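Local coordinates for protein CCMAN5 (Cellulosimicrobium cellulans, PDB 2XSG) that probably hydrolyses alpha-mannosidic linkages as a calcium-containing family 92 glycoside hydrolase, and has been used to help generate mannose-6-phosphate on yeast-produced lysosomal enzymes, at residues I471-G476 against T483-A488; R358-I363 against S410-D415; D464-S469 against D546-D551; I417-D422 against V736-V741. One frame throughout, in Å; residues are numbered along the deposited sequence.

Contact 1: residues I471-G476 against T483-A488; sequences IADELG and TLREQA
Asp473 OD2 takes an N-H from Arg485 NH1 at 2.8 Å, a salt bridge between two consecutive helices, 455-474 and 478-495, that form a helical hairpin in the catalytic domain. The bond is fairly straight, with an N-H...O angle of 154°. NH1 reaches OD2 on its syn side and the oxygen lies close to the guanidinium plane; carboxylate and guanidinium are turned only 23° from each other. This near-coplanar pairing is not a direct two-bond fork. Its second arm runs through a water that donates to Asp473 OD1 at 2.6 Å and accepts from Arg485 NH2 at 2.8 Å, closing a ring that should restrain rotation of both flat groups. The arginine chain gets there by a bend at chi3 (-70°), which swings its tip across toward the aspartate, so that the two side chains cross at about a right angle. Beside the ion pair, on the buried side, Ala472 CB meets the CD1 branch of Leu484 at 4.3 Å, a light apolar touch; Tyr431 of helix 427-438 packs on both residues. The turn of the hairpin starts where the first helix ends in a Schellman motif: Gly476 has positive phi, and its N bonds back to Asp473 O at 3.2 Å, so the residue carrying the salt bridge also takes part in closing its helix.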
loop_
_atom_site.group_PDB
_atom_site.type_symbol
_atom_site.label_atom_id
_atom_site.label_comp_id
_atom_site.label_asym_id
_atom_site.label_seq_id
_atom_site.Cartn_x
_atom_site.Cartn_y
_atom_site.Cartn_z
ATOM N N ILE A 471 5.763 -8.715 -21.919
ATOM C CA ILE A 471 5.551 -7.469 -22.670
ATOM C C ILE A 471 6.183 -7.522 -24.070
ATOM O O ILE A 471 5.604 -7.018 -25.051
ATOM C CB ILE A 471 6.083 -6.233 -21.899
ATOM C CG1 ILE A 471 5.509 -6.188 -20.470
ATOM C CG2 ILE A 471 5.775 -4.939 -22.664
ATOM C CD1 ILE A 471 6.243 -5.202 -19.499
ATOM N N ALA A 472 7.362 -8.123 -24.171
ATOM C CA ALA A 472 8.029 -8.222 -25.484
ATOM C C ALA A 472 7.189 -9.017 -26.504
ATOM O O ALA A 472 7.015 -8.579 -27.652
ATOM C CB ALA A 472 9.451 -8.812 -25.339
ATOM N N ASP A 473 6.660 -10.168 -26.076
ATOM C CA ASP A 473 5.823 -11.036 -26.926
ATOM C C ASP A 473 4.528 -10.319 -27.329
ATOM O O ASP A 473 4.021 -10.500 -28.432
ATOM C CB ASP A 473 5.478 -12.347 -26.196
ATOM C CG ASP A 473 6.510 -13.451 -26.427
ATOM O OD1 ASP A 473 7.135 -13.488 -27.509
ATOM O OD2 ASP A 473 6.694 -14.299 -25.522
ATOM N N GLU A 474 3.986 -9.517 -26.415
ATOM C CA GLU A 474 2.786 -8.752 -26.712
ATOM C C GLU A 474 3.039 -7.685 -27.775
ATOM O O GLU A 474 2.127 -7.326 -28.529
ATOM C CB GLU A 474 2.237 -8.104 -25.445
ATOM C CG GLU A 474 0.923 -7.379 -25.642
ATOM C CD GLU A 474 -0.268 -8.309 -25.873
ATOM O OE1 GLU A 474 -0.118 -9.557 -25.874
ATOM O OE2 GLU A 474 -1.374 -7.768 -26.040
ATOM N N LEU A 475 4.264 -7.172 -27.825
ATOM C CA LEU A 475 4.625 -6.141 -28.810
ATOM C C LEU A 475 5.133 -6.764 -30.103
ATOM O O LEU A 475 5.527 -6.052 -31.026
ATOM C CB LEU A 475 5.677 -5.180 -28.240
ATOM C CG LEU A 475 5.178 -4.245 -27.138
ATOM C CD1 LEU A 475 6.329 -3.679 -26.295
ATOM C CD2 LEU A 475 4.336 -3.133 -27.747
ATOM N N GLY A 476 5.108 -8.091 -30.163
ATOM C CA GLY A 476 5.629 -8.831 -31.309
ATOM C C GLY A 476 7.141 -8.875 -31.411
ATOM O O GLY A 476 7.680 -9.112 -32.486
ATOM N N THR A 483 15.308 -14.223 -25.624
ATOM C CA THR A 483 16.541 -13.847 -24.944
ATOM C C THR A 483 16.239 -13.523 -23.489
ATOM O O THR A 483 16.946 -13.978 -22.592
ATOM C CB THR A 483 17.242 -12.650 -25.627
ATOM O OG1 THR A 483 17.489 -12.969 -27.002
ATOM C CG2 THR A 483 18.593 -12.354 -24.955
ATOM N N LEU A 484 15.171 -12.756 -23.266
ATOM C CA LEU A 484 14.739 -12.399 -21.906
ATOM C C LEU A 484 14.418 -13.630 -21.045
ATOM O O LEU A 484 14.903 -13.749 -19.918
ATOM C CB LEU A 484 13.576 -11.385 -21.948
ATOM C CG LEU A 484 14.040 -9.952 -22.257
ATOM C CD1 LEU A 484 12.918 -9.087 -22.782
ATOM C CD2 LEU A 484 14.722 -9.328 -21.015
ATOM N N ARG A 485 13.630 -14.555 -21.588
ATOM C CA ARG A 485 13.317 -15.808 -20.892
ATOM C C ARG A 485 14.561 -16.647 -20.577
ATOM O O ARG A 485 14.661 -17.237 -19.497
ATOM C CB ARG A 485 12.340 -16.634 -21.720
ATOM C CG ARG A 485 10.916 -16.122 -21.679
ATOM C CD ARG A 485 9.999 -17.197 -22.182
ATOM N NE ARG A 485 10.181 -17.389 -23.609
ATOM C CZ ARG A 485 9.531 -16.694 -24.527
ATOM N NH1 ARG A 485 8.661 -15.757 -24.158
ATOM N NH2 ARG A 485 9.762 -16.918 -25.811
ATOM N N GLU A 486 15.506 -16.682 -21.516
ATOM C CA GLU A 486 16.789 -17.335 -21.297
ATOM C C GLU A 486 17.506 -16.695 -20.099
ATOM O O GLU A 486 17.866 -17.386 -19.154
ATOM C CB GLU A 486 17.673 -17.280 -22.558
ATOM C CG GLU A 486 19.167 -17.678 -22.333
ATOM C CD GLU A 486 19.376 -19.128 -21.854
ATOM O OE1 GLU A 486 18.521 -20.002 -22.107
ATOM O OE2 GLU A 486 20.430 -19.404 -21.238
ATOM N N GLN A 487 17.688 -15.376 -20.142
ATOM C CA GLN A 487 18.337 -14.672 -19.027
ATOM C C GLN A 487 17.615 -14.830 -17.692
ATOM O O GLN A 487 18.255 -14.963 -16.647
ATOM C CB GLN A 487 18.595 -13.208 -19.381
ATOM C CG GLN A 487 19.658 -13.086 -20.458
ATOM C CD GLN A 487 20.181 -11.683 -20.632
ATOM O OE1 GLN A 487 20.116 -10.853 -19.712
ATOM N NE2 GLN A 487 20.707 -11.400 -21.820
ATOM N N ALA A 488 16.288 -14.871 -17.742
ATOM C CA ALA A 488 15.463 -15.054 -16.544
ATOM C C ALA A 488 15.630 -16.427 -15.896
ATOM O O ALA A 488 15.338 -16.582 -14.724
ATOM C CB ALA A 488 13.992 -14.803 -16.853
HETATM O O HOH W 1 8.977 -15.326 -27.916
#

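Contact 2: residues R358-I363 against S410-D415; sequences RKFSVI and SVVVAD
Ser361 and Asp415 make the polar half of this buried helix-helix contact, Phe360 and Val412 the apolar half. In the polar half Ser361 OG donates to Asp415 OD1 at 2.6 Å, a short bond that comes down on the carboxylate from above, 54° out of its plane. Asp415 holds CG anti to its own N (chi1 -167°), which carries the carboxylate across to the serine. OD1 also accepts from Gly683 N, while OD2 is bonded to Tyr371 OH and forms a salt bridge with Lys419 NZ. Four groups thus grip one buried carboxylate; its neighbours, a lysine and three neutral donors, would be expected to favour the charged form. In the apolar half the CG1 methyl of Val412 sits 3.8 Å from Phe360 CG and 4.2 Å from the ring centroid, an off-centre CH-pi contact 29° from the ring normal. Val412 CG2 touches Phe360 CD2 at 3.9 Å; both methyls come from the same side of the ring, CG1 by its CG-CD2 part and CG2 farther out beside CD2. Helix 353-366 is here laid against helix 409-418 inside the catalytic domain, and the Phe360 side chain lies about 14 Å from the bound calcium ion. Helix 368-387 covers the apolar pair through Tyr371, Met374 and Leu378, helix 665-675 packs on Val362, and helix 455-474 lies against Val411, Val413 and Ala414.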
loop_
_atom_site.group_PDB
_atom_site.type_symbol
_atom_site.label_atom_id
_atom_site.label_comp_id
_atom_site.label_asym_id
_atom_site.label_seq_id
_atom_site.Cartn_x
_atom_site.Cartn_y
_atom_site.Cartn_z
ATOM N N ARG A 358 2.787 -7.566 -5.812
ATOM C CA ARG A 358 1.781 -8.646 -5.762
ATOM C C ARG A 358 0.349 -8.155 -5.497
ATOM O O ARG A 358 -0.613 -8.892 -5.732
ATOM C CB ARG A 358 2.136 -9.693 -4.712
ATOM C CG ARG A 358 3.194 -10.673 -5.149
ATOM C CD ARG A 358 3.165 -11.939 -4.270
ATOM N NE ARG A 358 3.953 -13.008 -4.866
ATOM C CZ ARG A 358 5.280 -13.024 -4.862
ATOM N NH1 ARG A 358 5.949 -12.036 -4.284
ATOM N NH2 ARG A 358 5.935 -14.020 -5.436
ATOM N N LYS A 359 0.204 -6.934 -4.986
ATOM C CA LYS A 359 -1.125 -6.438 -4.609
ATOM C C LYS A 359 -2.020 -6.232 -5.839
ATOM O O LYS A 359 -3.243 -6.462 -5.774
ATOM C CB LYS A 359 -1.032 -5.157 -3.746
ATOM C CG LYS A 359 -0.925 -3.860 -4.528
ATOM C CD LYS A 359 -0.864 -2.639 -3.619
ATOM C CE LYS A 359 -1.020 -1.380 -4.444
ATOM N NZ LYS A 359 -0.427 -0.161 -3.775
ATOM N N PHE A 360 -1.409 -5.815 -6.953
ATOM C CA PHE A 360 -2.149 -5.528 -8.164
ATOM C C PHE A 360 -2.831 -6.782 -8.690
ATOM O O PHE A 360 -3.967 -6.709 -9.171
ATOM C CB PHE A 360 -1.240 -4.908 -9.239
ATOM C CG PHE A 360 -0.678 -3.560 -8.846
ATOM C CD1 PHE A 360 -1.441 -2.410 -8.979
ATOM C CD2 PHE A 360 0.599 -3.453 -8.318
ATOM C CE1 PHE A 360 -0.945 -1.165 -8.595
ATOM C CE2 PHE A 360 1.119 -2.198 -7.949
ATOM C CZ PHE A 360 0.341 -1.060 -8.098
ATOM N N SER A 361 -2.158 -7.932 -8.580
ATOM C CA SER A 361 -2.738 -9.185 -9.056
ATOM C C SER A 361 -4.065 -9.493 -8.352
ATOM O O SER A 361 -4.961 -10.104 -8.958
ATOM C CB SER A 361 -1.783 -10.353 -8.864
ATOM O OG SER A 361 -0.490 -10.139 -9.431
ATOM N N VAL A 362 -4.172 -9.091 -7.086
ATOM C CA VAL A 362 -5.395 -9.259 -6.279
ATOM C C VAL A 362 -6.460 -8.217 -6.636
ATOM O O VAL A 362 -7.632 -8.558 -6.816
ATOM C CB VAL A 362 -5.097 -9.188 -4.755
ATOM C CG1 VAL A 362 -6.368 -9.469 -3.920
ATOM C CG2 VAL A 362 -3.960 -10.156 -4.348
ATOM N N ILE A 363 -6.061 -6.945 -6.722
ATOM C CA ILE A 363 -6.938 -5.899 -7.244
ATOM C C ILE A 363 -7.612 -6.358 -8.546
ATOM O O ILE A 363 -8.821 -6.169 -8.719
ATOM C CB ILE A 363 -6.197 -4.549 -7.466
ATOM C CG1 ILE A 363 -5.779 -3.929 -6.133
ATOM C CG2 ILE A 363 -7.094 -3.560 -8.219
ATOM C CD1 ILE A 363 -4.825 -2.745 -6.297
ATOM N N SER A 410 7.641 -3.943 -14.551
ATOM C CA SER A 410 7.546 -4.859 -15.717
ATOM C C SER A 410 6.689 -6.084 -15.397
ATOM O O SER A 410 6.020 -6.643 -16.278
ATOM C CB SER A 410 8.934 -5.300 -16.216
ATOM O OG SER A 410 9.553 -6.222 -15.310
ATOM N N VAL A 411 6.712 -6.489 -14.129
ATOM C CA VAL A 411 5.969 -7.660 -13.666
ATOM C C VAL A 411 4.492 -7.313 -13.605
ATOM O O VAL A 411 3.655 -8.109 -14.013
ATOM C CB VAL A 411 6.487 -8.125 -12.282
ATOM C CG1 VAL A 411 5.635 -9.280 -11.716
ATOM C CG2 VAL A 411 7.986 -8.548 -12.400
ATOM N N VAL A 412 4.185 -6.111 -13.114
ATOM C CA VAL A 412 2.809 -5.644 -12.993
ATOM C C VAL A 412 2.143 -5.493 -14.376
ATOM O O VAL A 412 0.977 -5.883 -14.565
ATOM C CB VAL A 412 2.736 -4.293 -12.217
ATOM C CG1 VAL A 412 1.294 -3.817 -12.102
ATOM C CG2 VAL A 412 3.390 -4.430 -10.814
ATOM N N VAL A 413 2.875 -4.921 -15.334
ATOM C CA VAL A 413 2.354 -4.774 -16.704
ATOM C C VAL A 413 2.103 -6.169 -17.282
ATOM O O VAL A 413 1.055 -6.434 -17.884
ATOM C CB VAL A 413 3.316 -3.960 -17.638
ATOM C CG1 VAL A 413 2.751 -3.911 -19.066
ATOM C CG2 VAL A 413 3.497 -2.533 -17.126
ATOM N N ALA A 414 3.069 -7.050 -17.088
ATOM C CA ALA A 414 2.975 -8.440 -17.553
ATOM C C ALA A 414 1.795 -9.170 -16.921
ATOM O O ALA A 414 1.227 -10.067 -17.532
ATOM C CB ALA A 414 4.269 -9.172 -17.253
ATOM N N ASP A 415 1.448 -8.784 -15.691
ATOM C CA ASP A 415 0.317 -9.352 -14.958
ATOM C C ASP A 415 -0.990 -9.127 -15.716
ATOM O O ASP A 415 -1.785 -10.054 -15.870
ATOM C CB ASP A 415 0.226 -8.747 -13.544
ATOM C CG ASP A 415 -0.716 -9.514 -12.633
ATOM O OD1 ASP A 415 -0.265 -10.490 -11.995
ATOM O OD2 ASP A 415 -1.905 -9.142 -12.549
#

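Contact 3: residues D464-S469 against D546-D551; sequences DQYGLS and DAYDMD
Tyr548 and Tyr466 meet face against CB, each ring lying over the other's CB, the first from a loop and the second from the middle of helix 455-474. Segment 546-551 opens with a type I beta turn from Asp546 to Asp549, closed by Asp549 N bonding to Asp546 O at 3.1 Å; the Asp546 carbonyl oxygen also lies over the rim of the Tyr548 ring, on the face turned from Tyr466. Ala547 follows, its carbonyl oxygen held by Thr681 OG1. Tyr548 then projects from the turn with CG between its backbone N and carbonyl carbon (chi1 56°). The two ring planes are only 6° apart, yet the rings have slid past each other in opposite directions until they barely overlap, with centroids 5.2 Å apart. Tyr466 CB lies 3.7 Å from the Tyr548 centroid, and Tyr548 CB lies 3.8 Å from the Tyr466 centroid. Pointing opposite ways, the hydroxyls find separate partners, Tyr548 OH at Ala488 O and Tyr466 OH at Gly683 O. Next, Asp549 occupies the N-cap of helix 550-556, its OD1 taking the N-H of Ala552 and bonding to Ser769 OG near the C terminus. This is an offset, near-parallel aromatic pair with reciprocal CH-pi contacts, set between helix 455-474 and a turn leading into helix 550-556, in what is, for this family, an (alpha/alpha)6 catalytic domain.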
loop_
_atom_site.group_PDB
_atom_site.type_symbol
_atom_site.label_atom_id
_atom_site.label_comp_id
_atom_site.label_asym_id
_atom_site.label_seq_id
_atom_site.Cartn_x
_atom_site.Cartn_y
_atom_site.Cartn_z
ATOM N N ASP A 464 12.179 -9.486 -13.140
ATOM C CA ASP A 464 11.982 -8.354 -14.051
ATOM C C ASP A 464 12.013 -8.778 -15.501
ATOM O O ASP A 464 11.180 -8.326 -16.292
ATOM C CB ASP A 464 13.057 -7.291 -13.844
ATOM C CG ASP A 464 12.788 -6.416 -12.637
ATOM O OD1 ASP A 464 11.617 -6.345 -12.182
ATOM O OD2 ASP A 464 13.748 -5.797 -12.151
ATOM N N GLN A 465 12.981 -9.637 -15.839
ATOM C CA GLN A 465 13.154 -10.106 -17.212
ATOM C C GLN A 465 12.041 -11.051 -17.648
ATOM O O GLN A 465 11.567 -10.969 -18.803
ATOM C CB GLN A 465 14.530 -10.739 -17.416
ATOM C CG GLN A 465 15.688 -9.752 -17.368
ATOM C CD GLN A 465 17.032 -10.452 -17.511
ATOM O OE1 GLN A 465 17.227 -11.528 -16.964
ATOM N NE2 GLN A 465 17.952 -9.856 -18.272
ATOM N N TYR A 466 11.596 -11.920 -16.740
ATOM C CA TYR A 466 10.375 -12.669 -17.012
ATOM C C TYR A 466 9.232 -11.707 -17.407
ATOM O O TYR A 466 8.558 -11.918 -18.411
ATOM C CB TYR A 466 9.936 -13.597 -15.843
ATOM C CG TYR A 466 8.501 -14.059 -16.037
ATOM C CD1 TYR A 466 8.177 -15.016 -17.006
ATOM C CD2 TYR A 466 7.458 -13.473 -15.309
ATOM C CE1 TYR A 466 6.842 -15.399 -17.225
ATOM C CE2 TYR A 466 6.134 -13.845 -15.515
ATOM C CZ TYR A 466 5.831 -14.804 -16.470
ATOM O OH TYR A 466 4.524 -15.165 -16.664
ATOM N N GLY A 467 9.013 -10.655 -16.615
ATOM C CA GLY A 467 7.931 -9.697 -16.890
ATOM C C GLY A 467 8.094 -8.969 -18.216
ATOM O O GLY A 467 7.154 -8.851 -18.999
ATOM N N LEU A 468 9.299 -8.479 -18.466
ATOM C CA LEU A 468 9.617 -7.860 -19.739
ATOM C C LEU A 468 9.364 -8.823 -20.905
ATOM O O LEU A 468 8.869 -8.409 -21.977
ATOM C CB LEU A 468 11.064 -7.421 -19.722
ATOM C CG LEU A 468 11.526 -6.051 -20.170
ATOM C CD1 LEU A 468 10.598 -4.915 -19.779
ATOM C CD2 LEU A 468 12.931 -5.857 -19.565
ATOM N N SER A 469 9.672 -10.100 -20.694
ATOM C CA SER A 469 9.478 -11.099 -21.752
ATOM C C SER A 469 8.011 -11.190 -22.203
ATOM O O SER A 469 7.728 -11.302 -23.394
ATOM C CB SER A 469 10.022 -12.471 -21.326
ATOM O OG SER A 469 9.062 -13.200 -20.601
ATOM N N ASP A 546 12.107 -16.253 -7.475
ATOM C CA ASP A 546 11.806 -16.381 -8.889
ATOM C C ASP A 546 10.553 -17.223 -9.087
ATOM O O ASP A 546 10.590 -18.359 -9.577
ATOM C CB ASP A 546 13.055 -16.849 -9.666
ATOM C CG ASP A 546 14.107 -15.753 -9.753
ATOM O OD1 ASP A 546 13.723 -14.562 -9.622
ATOM O OD2 ASP A 546 15.296 -16.060 -9.947
ATOM N N ALA A 547 9.434 -16.633 -8.648
ATOM C CA ALA A 547 8.172 -17.336 -8.506
ATOM C C ALA A 547 7.489 -17.692 -9.832
ATOM O O ALA A 547 6.448 -18.361 -9.830
ATOM C CB ALA A 547 7.217 -16.546 -7.596
ATOM N N TYR A 548 8.094 -17.250 -10.934
ATOM C CA TYR A 548 7.667 -17.570 -12.295
ATOM C C TYR A 548 8.218 -18.916 -12.780
ATOM O O TYR A 548 7.946 -19.331 -13.913
ATOM C CB TYR A 548 8.114 -16.456 -13.256
ATOM C CG TYR A 548 9.611 -16.193 -13.216
ATOM C CD1 TYR A 548 10.470 -16.784 -14.133
ATOM C CD2 TYR A 548 10.160 -15.360 -12.240
ATOM C CE1 TYR A 548 11.843 -16.562 -14.075
ATOM C CE2 TYR A 548 11.507 -15.131 -12.175
ATOM C CZ TYR A 548 12.348 -15.721 -13.100
ATOM O OH TYR A 548 13.694 -15.480 -13.003
ATOM N N ASP A 549 9.006 -19.587 -11.938
ATOM C CA ASP A 549 9.588 -20.882 -12.310
ATOM C C ASP A 549 9.937 -21.794 -11.127
ATOM O O ASP A 549 11.108 -22.167 -10.911
ATOM C CB ASP A 549 10.808 -20.694 -13.226
ATOM C CG ASP A 549 10.901 -21.782 -14.292
ATOM O OD1 ASP A 549 10.373 -22.896 -14.068
ATOM O OD2 ASP A 549 11.508 -21.525 -15.346
ATOM N N MET A 550 8.893 -22.162 -10.394
ATOM C CA MET A 550 8.967 -23.132 -9.323
ATOM C C MET A 550 9.448 -24.477 -9.828
ATOM O O MET A 550 10.131 -25.172 -9.108
ATOM C CB MET A 550 7.601 -23.278 -8.627
ATOM C CG MET A 550 7.243 -22.110 -7.675
ATOM S SD MET A 550 8.418 -21.965 -6.318
ATOM C CE MET A 550 8.035 -23.440 -5.370
ATOM N N ASP A 551 9.107 -24.840 -11.064
ATOM C CA ASP A 551 9.539 -26.135 -11.592
ATOM C C ASP A 551 11.056 -26.191 -11.706
ATOM O O ASP A 551 11.676 -27.152 -11.251
ATOM C CB ASP A 551 8.912 -26.434 -12.942
ATOM C CG ASP A 551 9.104 -27.894 -13.356
ATOM O OD1 ASP A 551 10.127 -28.208 -14.006
ATOM O OD2 ASP A 551 8.240 -28.730 -13.010
#

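Contact 4: residues I417-D422 against V736-V741; sequences IAKGFD and VDYATV
Lys419 lies across one face of Tyr738, its aliphatic chain at about a right angle to the tyrosine side chain. CG comes within 3.6 Å of Tyr738 CG, and CD stands 3.7 Å from the ring centroid, 15° off the normal, a CH-pi contact over the face. The lysine runs extended as far as CE and then bends at chi4 (72°), delivering NZ past the ring to Asp415 OD2 in a salt bridge and to Ser684 O. Phe421 meets the other end of the same tyrosine. Tyr738 OH lies at the edge of the phenyl ring, near its plane and 3.4 Å from Phe421 CZ, while Phe421 CE1 touches Tyr738 CE2 at 3.8 Å. That hydroxyl bonds to Ala364 O of helix 353-366, and the rings of Tyr371 and Phe421 meet at a steep angle. Between Lys419 and Phe421 the chain turns at Gly420, whose positive phi (86°) completes a Schellman motif after helix 409-418. Tyr738 begins helix 738-742, N-capped by Asp737, whose OD1 accepts from Ala739 N at 3.2 Å. The turn that follows helix 409-418 thereby covers one side of a tyrosine at a strand-to-helix junction, joining two parts of the family 92 catalytic region far apart in sequence.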
loop_
_atom_site.group_PDB
_atom_site.type_symbol
_atom_site.label_atom_id
_atom_site.label_comp_id
_atom_site.label_asym_id
_atom_site.label_seq_id
_atom_site.Cartn_x
_atom_site.Cartn_y
_atom_site.Cartn_z
ATOM N N ILE A 417 -1.193 -8.299 -19.005
ATOM C CA ILE A 417 -1.090 -9.007 -20.276
ATOM C C ILE A 417 -1.379 -10.502 -20.103
ATOM O O ILE A 417 -2.176 -11.060 -20.836
ATOM C CB ILE A 417 0.271 -8.774 -20.986
ATOM C CG1 ILE A 417 0.473 -7.278 -21.290
ATOM C CG2 ILE A 417 0.345 -9.625 -22.264
ATOM C CD1 ILE A 417 1.916 -6.879 -21.697
ATOM N N ALA A 418 -0.754 -11.153 -19.121
ATOM C CA ALA A 418 -0.992 -12.591 -18.921
ATOM C C ALA A 418 -2.470 -12.849 -18.629
ATOM O O ALA A 418 -3.014 -13.890 -19.023
ATOM C CB ALA A 418 -0.111 -13.143 -17.811
ATOM N N LYS A 419 -3.113 -11.893 -17.957
ATOM C CA LYS A 419 -4.541 -11.976 -17.619
ATOM C C LYS A 419 -5.486 -11.601 -18.774
ATOM O O LYS A 419 -6.699 -11.544 -18.577
ATOM C CB LYS A 419 -4.871 -11.136 -16.367
ATOM C CG LYS A 419 -4.557 -11.828 -15.043
ATOM C CD LYS A 419 -4.727 -10.894 -13.847
ATOM C CE LYS A 419 -4.326 -11.574 -12.549
ATOM N NZ LYS A 419 -2.851 -11.774 -12.396
ATOM N N GLY A 420 -4.936 -11.353 -19.964
ATOM C CA GLY A 420 -5.759 -11.147 -21.175
ATOM C C GLY A 420 -6.265 -9.729 -21.408
ATOM O O GLY A 420 -7.141 -9.508 -22.243
ATOM N N PHE A 421 -5.737 -8.767 -20.657
ATOM C CA PHE A 421 -6.039 -7.355 -20.885
ATOM C C PHE A 421 -5.275 -6.871 -22.104
ATOM O O PHE A 421 -4.084 -7.163 -22.278
ATOM C CB PHE A 421 -5.646 -6.504 -19.664
ATOM C CG PHE A 421 -6.564 -6.659 -18.486
ATOM C CD1 PHE A 421 -6.381 -7.697 -17.571
ATOM C CD2 PHE A 421 -7.616 -5.765 -18.281
ATOM C CE1 PHE A 421 -7.247 -7.848 -16.489
ATOM C CE2 PHE A 421 -8.478 -5.903 -17.186
ATOM C CZ PHE A 421 -8.289 -6.943 -16.294
ATOM N N ASP A 422 -5.948 -6.125 -22.967
ATOM C CA ASP A 422 -5.251 -5.602 -24.139
ATOM C C ASP A 422 -5.676 -4.177 -24.493
ATOM O O ASP A 422 -6.480 -3.570 -23.777
ATOM C CB ASP A 422 -5.387 -6.569 -25.324
ATOM C CG ASP A 422 -6.814 -6.722 -25.803
ATOM O OD1 ASP A 422 -7.745 -6.121 -25.218
ATOM O OD2 ASP A 422 -7.007 -7.469 -26.773
ATOM N N VAL A 736 -6.329 -21.734 -9.571
ATOM C CA VAL A 736 -7.374 -21.411 -10.530
ATOM C C VAL A 736 -6.920 -20.262 -11.435
ATOM O O VAL A 736 -6.107 -19.412 -11.027
ATOM C CB VAL A 736 -8.739 -21.042 -9.859
ATOM C CG1 VAL A 736 -9.030 -21.917 -8.641
ATOM C CG2 VAL A 736 -8.746 -19.598 -9.449
ATOM N N ASP A 737 -7.455 -20.232 -12.655
ATOM C CA ASP A 737 -7.140 -19.155 -13.582
ATOM C C ASP A 737 -7.971 -17.921 -13.296
ATOM O O ASP A 737 -9.138 -18.024 -12.881
ATOM C CB ASP A 737 -7.340 -19.580 -15.025
ATOM C CG ASP A 737 -6.489 -18.759 -15.979
ATOM O OD1 ASP A 737 -7.065 -17.887 -16.687
ATOM O OD2 ASP A 737 -5.241 -18.965 -15.968
ATOM N N TYR A 738 -7.364 -16.758 -13.535
ATOM C CA TYR A 738 -8.057 -15.471 -13.441
ATOM C C TYR A 738 -9.378 -15.459 -14.225
ATOM O O TYR A 738 -10.403 -14.952 -13.733
ATOM C CB TYR A 738 -7.140 -14.361 -13.936
ATOM C CG TYR A 738 -7.752 -12.976 -13.929
ATOM C CD1 TYR A 738 -7.864 -12.251 -12.747
ATOM C CD2 TYR A 738 -8.199 -12.381 -15.122
ATOM C CE1 TYR A 738 -8.418 -10.970 -12.747
ATOM C CE2 TYR A 738 -8.760 -11.107 -15.135
ATOM C CZ TYR A 738 -8.858 -10.402 -13.946
ATOM O OH TYR A 738 -9.406 -9.148 -13.938
ATOM N N ALA A 739 -9.360 -16.036 -15.428
ATOM C CA ALA A 739 -10.556 -16.072 -16.272
ATOM C C ALA A 739 -11.724 -16.769 -15.560
ATOM O O ALA A 739 -12.888 -16.360 -15.681
ATOM C CB ALA A 739 -10.249 -16.738 -17.670
ATOM N N THR A 740 -11.408 -17.810 -14.805
ATOM C CA THR A 740 -12.427 -18.593 -14.114
ATOM C C THR A 740 -13.102 -17.738 -13.052
ATOM O O THR A 740 -14.330 -17.730 -12.928
ATOM C CB THR A 740 -11.825 -19.867 -13.508
ATOM O OG1 THR A 740 -11.255 -20.641 -14.564
ATOM C CG2 THR A 740 -12.879 -20.695 -12.802
ATOM N N VAL A 741 -12.287 -16.982 -12.328
ATOM C CA VAL A 741 -12.767 -16.100 -11.286
ATOM C C VAL A 741 -13.683 -15.005 -11.833
ATOM O O VAL A 741 -14.862 -14.938 -11.454
ATOM C CB VAL A 741 -11.606 -15.489 -10.451
ATOM C CG1 VAL A 741 -12.171 -14.519 -9.403
ATOM C CG2 VAL A 741 -10.818 -16.579 -9.748
#

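Overall arrangement
From the N terminus, helix 353-366 comes first, and contact 2 closes a loop of 46 residues by joining it to helix 409-418. The end of that second helix opens contact 4, the longest closure, whose partner at 736-741 lies 313 intervening residues later. Contacts 1 and 3 both fall inside this loop: 464-469 reaches 546-551 in contact 3, and the short hairpin of contact 1 is nested within it. Contacts 1 and 3 share helix 455-474, with centres about 10 Å apart, and are joined by Gln487 bonding to Gln465. Contacts 2 and 4 share helix 409-418, which packs against helix 455-474 and so links the two pairs.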